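Local coordinates for O-methyltransferase (Burkholderia thailandensis, PDB 3MCZ), which probably transfers a methyl group from S-adenosylmethionine to a hydroxyl of a small-molecule substrate, working as a dimer, at residues A[76-81]-A[86-91]; A[118-123]-A[143-148]. All coordinates share one frame; numbering follows the deposited sequence.

Contact 1 of 2, residues A[76-81]-A[86-91]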
loop_
_atom_site.group_PDB
_atom_site.type_symbol
_atom_site.label_atom_id
_atom_site.label_comp_id
_atom_site.label_asym_id
_atom_site.label_seq_id
_atom_site.Cartn_x
_atom_site.Cartn_y
_atom_site.Cartn_z
ATOM N N LEU A 76 -4.406 18.105 1.710
ATOM C CA LEU A 76 -5.010 16.836 2.056
ATOM C C LEU A 76 -6.427 16.755 1.491
ATOM O O LEU A 76 -6.807 15.735 0.940
ATOM C CB LEU A 76 -5.033 16.630 3.551
ATOM C CG LEU A 76 -5.732 15.326 4.016
ATOM C CD1 LEU A 76 -5.075 14.049 3.542
ATOM C CD2 LEU A 76 -5.852 15.365 5.528
ATOM N N LEU A 77 -7.197 17.827 1.641
ATOM C CA LEU A 77 -8.592 17.768 1.262
ATOM C C LEU A 77 -8.699 17.580 -0.240
ATOM O O LEU A 77 -9.547 16.832 -0.704
ATOM C CB LEU A 77 -9.356 19.003 1.714
ATOM C CG LEU A 77 -9.508 19.191 3.224
ATOM C CD1 LEU A 77 -9.771 20.649 3.531
ATOM C CD2 LEU A 77 -10.638 18.291 3.771
ATOM N N HIS A 78 -7.847 18.288 -0.984
ATOM C CA HIS A 78 -7.771 18.095 -2.432
ATOM C C HIS A 78 -7.436 16.676 -2.831
ATOM O O HIS A 78 -8.066 16.122 -3.715
ATOM C CB HIS A 78 -6.822 19.137 -3.066
ATOM C CG HIS A 78 -7.394 20.519 -3.088
ATOM N ND1 HIS A 78 -6.778 21.592 -2.485
ATOM C CD2 HIS A 78 -8.521 21.007 -3.658
ATOM C CE1 HIS A 78 -7.506 22.680 -2.670
ATOM N NE2 HIS A 78 -8.580 22.347 -3.363
ATOM N N ALA A 79 -6.481 16.043 -2.162
ATOM C CA ALA A 79 -6.158 14.661 -2.461
ATOM C C ALA A 79 -7.317 13.702 -2.139
ATOM O O ALA A 79 -7.575 12.748 -2.904
ATOM C CB ALA A 79 -4.853 14.221 -1.699
ATOM N N LEU A 80 -8.025 13.961 -1.036
ATOM C CA LEU A 80 -9.214 13.173 -0.686
ATOM C C LEU A 80 -10.358 13.348 -1.693
ATOM O O LEU A 80 -11.039 12.378 -2.048
ATOM C CB LEU A 80 -9.690 13.524 0.708
ATOM C CG LEU A 80 -8.739 13.102 1.834
ATOM C CD1 LEU A 80 -9.251 13.613 3.192
ATOM C CD2 LEU A 80 -8.587 11.524 1.857
ATOM N N ALA A 81 -10.526 14.560 -2.200
ATOM C CA ALA A 81 -11.512 14.820 -3.236
ATOM C C ALA A 81 -11.165 14.049 -4.524
ATOM O O ALA A 81 -12.019 13.364 -5.139
ATOM C CB ALA A 81 -11.612 16.318 -3.496
ATOM N N LEU A 86 -14.324 12.977 -1.160
ATOM C CA LEU A 86 -14.948 14.259 -0.919
ATOM C C LEU A 86 -15.361 14.892 -2.231
ATOM O O LEU A 86 -14.849 14.535 -3.293
ATOM C CB LEU A 86 -13.987 15.204 -0.208
ATOM C CG LEU A 86 -13.513 14.812 1.194
ATOM C CD1 LEU A 86 -12.440 15.769 1.659
ATOM C CD2 LEU A 86 -14.681 14.787 2.154
ATOM N N THR A 87 -16.313 15.811 -2.133
ATOM C CA THR A 87 -16.764 16.617 -3.257
ATOM C C THR A 87 -16.431 18.048 -2.903
ATOM O O THR A 87 -16.829 18.536 -1.831
ATOM C CB THR A 87 -18.307 16.472 -3.492
ATOM O OG1 THR A 87 -18.591 15.176 -4.029
ATOM C CG2 THR A 87 -18.845 17.501 -4.459
ATOM N N LYS A 88 -15.690 18.722 -3.783
ATOM C CA LYS A 88 -15.402 20.147 -3.599
ATOM C C LYS A 88 -16.487 20.974 -4.290
ATOM O O LYS A 88 -16.639 20.878 -5.506
ATOM C CB LYS A 88 -14.018 20.503 -4.183
ATOM C CG LYS A 88 -13.502 21.880 -3.753
ATOM C CD LYS A 88 -12.248 22.251 -4.511
ATOM C CE LYS A 88 -11.762 23.632 -4.142
ATOM N NZ LYS A 88 -10.528 23.946 -4.919
ATOM N N GLU A 89 -17.238 21.759 -3.512
ATOM C CA GLU A 89 -18.253 22.678 -4.049
ATOM C C GLU A 89 -17.883 24.100 -3.682
ATOM O O GLU A 89 -17.956 24.469 -2.517
ATOM C CB GLU A 89 -19.631 22.365 -3.467
ATOM N N GLY A 90 -17.486 24.899 -4.666
ATOM C CA GLY A 90 -16.924 26.224 -4.392
ATOM C C GLY A 90 -15.595 26.026 -3.691
ATOM O O GLY A 90 -14.717 25.354 -4.236
ATOM N N ASP A 91 -15.463 26.573 -2.481
ATOM C CA ASP A 91 -14.286 26.338 -1.638
ATOM C C ASP A 91 -14.529 25.320 -0.513
ATOM O O ASP A 91 -13.665 25.135 0.322
ATOM C CB ASP A 91 -13.811 27.646 -1.018
ATOM C CG ASP A 91 -13.258 28.619 -2.051
ATOM O OD1 ASP A 91 -12.745 28.166 -3.098
ATOM O OD2 ASP A 91 -13.325 29.846 -1.805
HETATM O O HOH W 1 -15.066 13.451 -5.461
#
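Leu77 meets Leu86 through its CD2 methyl, which lies 3.8 Å from Leu86 CD1. One residue on, His78 turns its imidazole edge to Lys88: NZ of the lysine donates to His78 NE2 at 3.0 Å, only 13° out of the ring plane, which implies that NE2 carries the lone pair. Lys88 gets there fully extended, CG anti to the backbone N (chi1 -167°), and its NZ also bonds to the carbonyl of Asp293 of the second subunit; Phe93 meets the histidine ring edge-to-face. Helix 70-82 and strand 86-89 belong to the winged-helix-like dimerisation domain, where the strand begins the two-stranded wing and its short segment runs at 114° to that of the helix. On the next turn Leu80 offers CB to Leu86 CD1 at 3.7 Å, and its carbonyl O takes a weak bond from Leu86 N. The same Leu86 CD1 therefore touches both Leu77 and Leu80. Ala81 closes the approach from the helix end: its CA makes a CH...O contact of 3.3 Å with Leu86 O, while a water bonds to Ala81 O, its link to Leu86 O being doubtful.

Contact 2 of 2, residues A[118-123]-A[143-148]; sequences QYLQWD and ESRFAH
A type I beta turn from Tyr119 to Trp122, on the C-terminal side of helix 112-119, receives the guanidinium of Arg145 from the short helix 142-145 and so joins the two elements across 19 residues of chain. The arginine reaches across end-on and grips a single acceptor: NH2 donates to Leu120 O at 3.0 Å (155° at the hydrogen) and NH1 to the same oxygen at 3.2 Å (144°). Leu120 O lies almost exactly in the guanidinium plane, yet both nitrogens approach from one face of its carbonyl, NH2 tilted by 32° and NH1 farther above. With CG anti to the backbone N and the chain stretched from there to NE, Arg145 spans a backbone gap of 11.2 Å between its CA and that of Leu120. Leu120 CB packs 3.6 Å from NH2, the two side chains crossing nearly at a right angle. Gln121, bent at chi2, brings OE1 to 3.0 Å from Arg145 NH1, while its NE2 is bound by His117 O. The two bonds to one oxygen, together with the Asp149 salt bridge at NE, probably restrain the guanidinium's orientation, and the positive group would be expected to polarise the Leu120 carbonyl.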
loop_
_atom_site.group_PDB
_atom_site.type_symbol
_atom_site.label_atom_id
_atom_site.label_comp_id
_atom_site.label_asym_id
_atom_site.label_seq_id
_atom_site.Cartn_x
_atom_site.Cartn_y
_atom_site.Cartn_z
ATOM N N GLN A 118 -6.424 -3.055 9.794
ATOM C CA GLN A 118 -5.413 -2.971 8.737
ATOM C C GLN A 118 -4.284 -1.983 9.087
ATOM O O GLN A 118 -3.117 -2.320 8.972
ATOM C CB GLN A 118 -6.056 -2.641 7.411
ATOM C CG GLN A 118 -6.935 -3.778 6.845
ATOM C CD GLN A 118 -7.856 -3.320 5.735
ATOM O OE1 GLN A 118 -8.331 -2.175 5.735
ATOM N NE2 GLN A 118 -8.171 -4.229 4.811
ATOM N N TYR A 119 -4.592 -0.776 9.521
ATOM C CA TYR A 119 -3.482 0.123 9.838
ATOM C C TYR A 119 -2.673 -0.275 11.038
ATOM O O TYR A 119 -1.503 0.048 11.124
ATOM C CB TYR A 119 -3.869 1.588 9.856
ATOM C CG TYR A 119 -4.736 2.134 10.924
ATOM C CD1 TYR A 119 -4.323 2.190 12.244
ATOM C CD2 TYR A 119 -5.947 2.754 10.581
ATOM C CE1 TYR A 119 -5.126 2.771 13.198
ATOM C CE2 TYR A 119 -6.759 3.339 11.536
ATOM C CZ TYR A 119 -6.348 3.338 12.841
ATOM O OH TYR A 119 -7.162 3.920 13.802
ATOM N N LEU A 120 -3.266 -1.050 11.937
ATOM C CA LEU A 120 -2.493 -1.574 13.072
ATOM C C LEU A 120 -1.419 -2.622 12.685
ATOM O O LEU A 120 -0.579 -2.981 13.537
ATOM C CB LEU A 120 -3.454 -2.148 14.136
ATOM C CG LEU A 120 -4.262 -1.060 14.877
ATOM C CD1 LEU A 120 -5.310 -1.676 15.834
ATOM C CD2 LEU A 120 -3.276 -0.109 15.624
ATOM N N GLN A 121 -1.432 -3.129 11.443
ATOM C CA GLN A 121 -0.367 -4.061 11.013
ATOM C C GLN A 121 0.758 -3.374 10.221
ATOM O O GLN A 121 1.679 -4.045 9.740
ATOM C CB GLN A 121 -0.928 -5.239 10.180
ATOM C CG GLN A 121 -2.271 -5.792 10.651
ATOM C CD GLN A 121 -2.331 -6.037 12.155
ATOM O OE1 GLN A 121 -1.374 -6.535 12.752
ATOM N NE2 GLN A 121 -3.468 -5.690 12.774
ATOM N N TRP A 122 0.717 -2.040 10.129
ATOM C CA TRP A 122 1.655 -1.303 9.282
ATOM C C TRP A 122 3.117 -1.590 9.587
ATOM O O TRP A 122 3.947 -1.738 8.681
ATOM C CB TRP A 122 1.433 0.197 9.449
ATOM C CG TRP A 122 2.175 1.073 8.467
ATOM C CD1 TRP A 122 3.361 1.723 8.660
ATOM C CD2 TRP A 122 1.722 1.448 7.168
ATOM N NE1 TRP A 122 3.680 2.454 7.548
ATOM C CE2 TRP A 122 2.697 2.311 6.617
ATOM C CE3 TRP A 122 0.578 1.169 6.430
ATOM C CZ2 TRP A 122 2.562 2.878 5.362
ATOM C CZ3 TRP A 122 0.460 1.722 5.147
ATOM C CH2 TRP A 122 1.438 2.569 4.643
ATOM N N ASP A 123 3.441 -1.602 10.866
ATOM C CA ASP A 123 4.814 -1.834 11.292
ATOM C C ASP A 123 5.255 -3.299 11.229
ATOM O O ASP A 123 6.445 -3.593 11.361
ATOM C CB ASP A 123 5.034 -1.299 12.725
ATOM C CG ASP A 123 4.727 0.183 12.861
ATOM O OD1 ASP A 123 4.756 0.890 11.817
ATOM O OD2 ASP A 123 4.495 0.645 14.016
ATOM N N GLU A 143 -0.793 -13.988 18.530
ATOM C CA GLU A 143 -0.751 -14.788 19.744
ATOM C C GLU A 143 -0.005 -14.058 20.884
ATOM O O GLU A 143 -0.317 -14.293 22.057
ATOM C CB GLU A 143 -0.217 -16.217 19.486
ATOM C CG GLU A 143 1.169 -16.328 18.826
ATOM C CD GLU A 143 1.128 -16.378 17.306
ATOM O OE1 GLU A 143 0.368 -15.568 16.719
ATOM O OE2 GLU A 143 1.853 -17.220 16.695
ATOM N N SER A 144 0.902 -13.132 20.543
ATOM C CA SER A 144 1.679 -12.349 21.540
ATOM C C SER A 144 1.070 -10.991 21.832
ATOM O O SER A 144 1.467 -10.318 22.811
ATOM C CB SER A 144 3.114 -12.105 21.030
ATOM O OG SER A 144 3.623 -13.214 20.283
ATOM N N ARG A 145 0.161 -10.560 20.956
ATOM C CA ARG A 145 -0.378 -9.194 20.945
ATOM C C ARG A 145 -1.751 -9.078 21.600
ATOM O O ARG A 145 -1.994 -8.129 22.313
ATOM C CB ARG A 145 -0.470 -8.677 19.512
ATOM C CG ARG A 145 -0.935 -7.262 19.382
ATOM C CD ARG A 145 -1.040 -6.876 17.929
ATOM N NE ARG A 145 -1.142 -5.416 17.740
ATOM C CZ ARG A 145 -0.992 -4.821 16.553
ATOM N NH1 ARG A 145 -0.724 -5.531 15.455
ATOM N NH2 ARG A 145 -1.121 -3.515 16.459
ATOM N N PHE A 146 -2.650 -10.015 21.341
ATOM C CA PHE A 146 -4.046 -9.816 21.774
ATOM C C PHE A 146 -4.329 -9.812 23.296
ATOM O O PHE A 146 -5.383 -9.290 23.715
ATOM C CB PHE A 146 -5.001 -10.765 21.033
ATOM C CG PHE A 146 -5.188 -10.441 19.555
ATOM C CD1 PHE A 146 -4.673 -9.279 18.980
ATOM C CD2 PHE A 146 -5.921 -11.293 18.756
ATOM C CE1 PHE A 146 -4.847 -9.008 17.625
ATOM C CE2 PHE A 146 -6.114 -11.028 17.417
ATOM C CZ PHE A 146 -5.573 -9.881 16.837
ATOM N N ALA A 147 -3.426 -10.325 24.136
ATOM C CA ALA A 147 -3.673 -10.264 25.593
ATOM C C ALA A 147 -3.567 -8.843 26.151
ATOM O O ALA A 147 -4.227 -8.525 27.133
ATOM C CB ALA A 147 -2.766 -11.221 26.374
ATOM N N HIS A 148 -2.762 -7.983 25.535
ATOM C CA HIS A 148 -2.552 -6.630 26.058
ATOM C C HIS A 148 -3.113 -5.532 25.140
ATOM O O HIS A 148 -3.384 -4.397 25.599
ATOM C CB HIS A 148 -1.051 -6.390 26.280
ATOM C CG HIS A 148 -0.214 -6.530 25.039
ATOM N ND1 HIS A 148 -0.013 -5.494 24.152
ATOM C CD2 HIS A 148 0.458 -7.593 24.536
ATOM C CE1 HIS A 148 0.761 -5.911 23.161
ATOM N NE2 HIS A 148 1.060 -7.182 23.369
#

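Overall arrangement
Contact 1 is a buried helix-strand packing within the dimerisation domain, far from the centre of the chain; contact 2 lies nearer that centre, is only partly buried, and joins separate elements across 19 intervening residues. They share no helix or strand and do not touch, their nearest atoms being about 13 Å apart. Leucine packing dominates contact 1, with one polar pair at its margin, whereas contact 2 buries less than half as much surface and relies on one long arginine reaching a backbone carbonyl. Both adjoin the second subunit: Val295 of that chain packs on the helix of contact 1, and beside contact 2 Trp122 stacks on its counterpart, Trp122 of the second subunit.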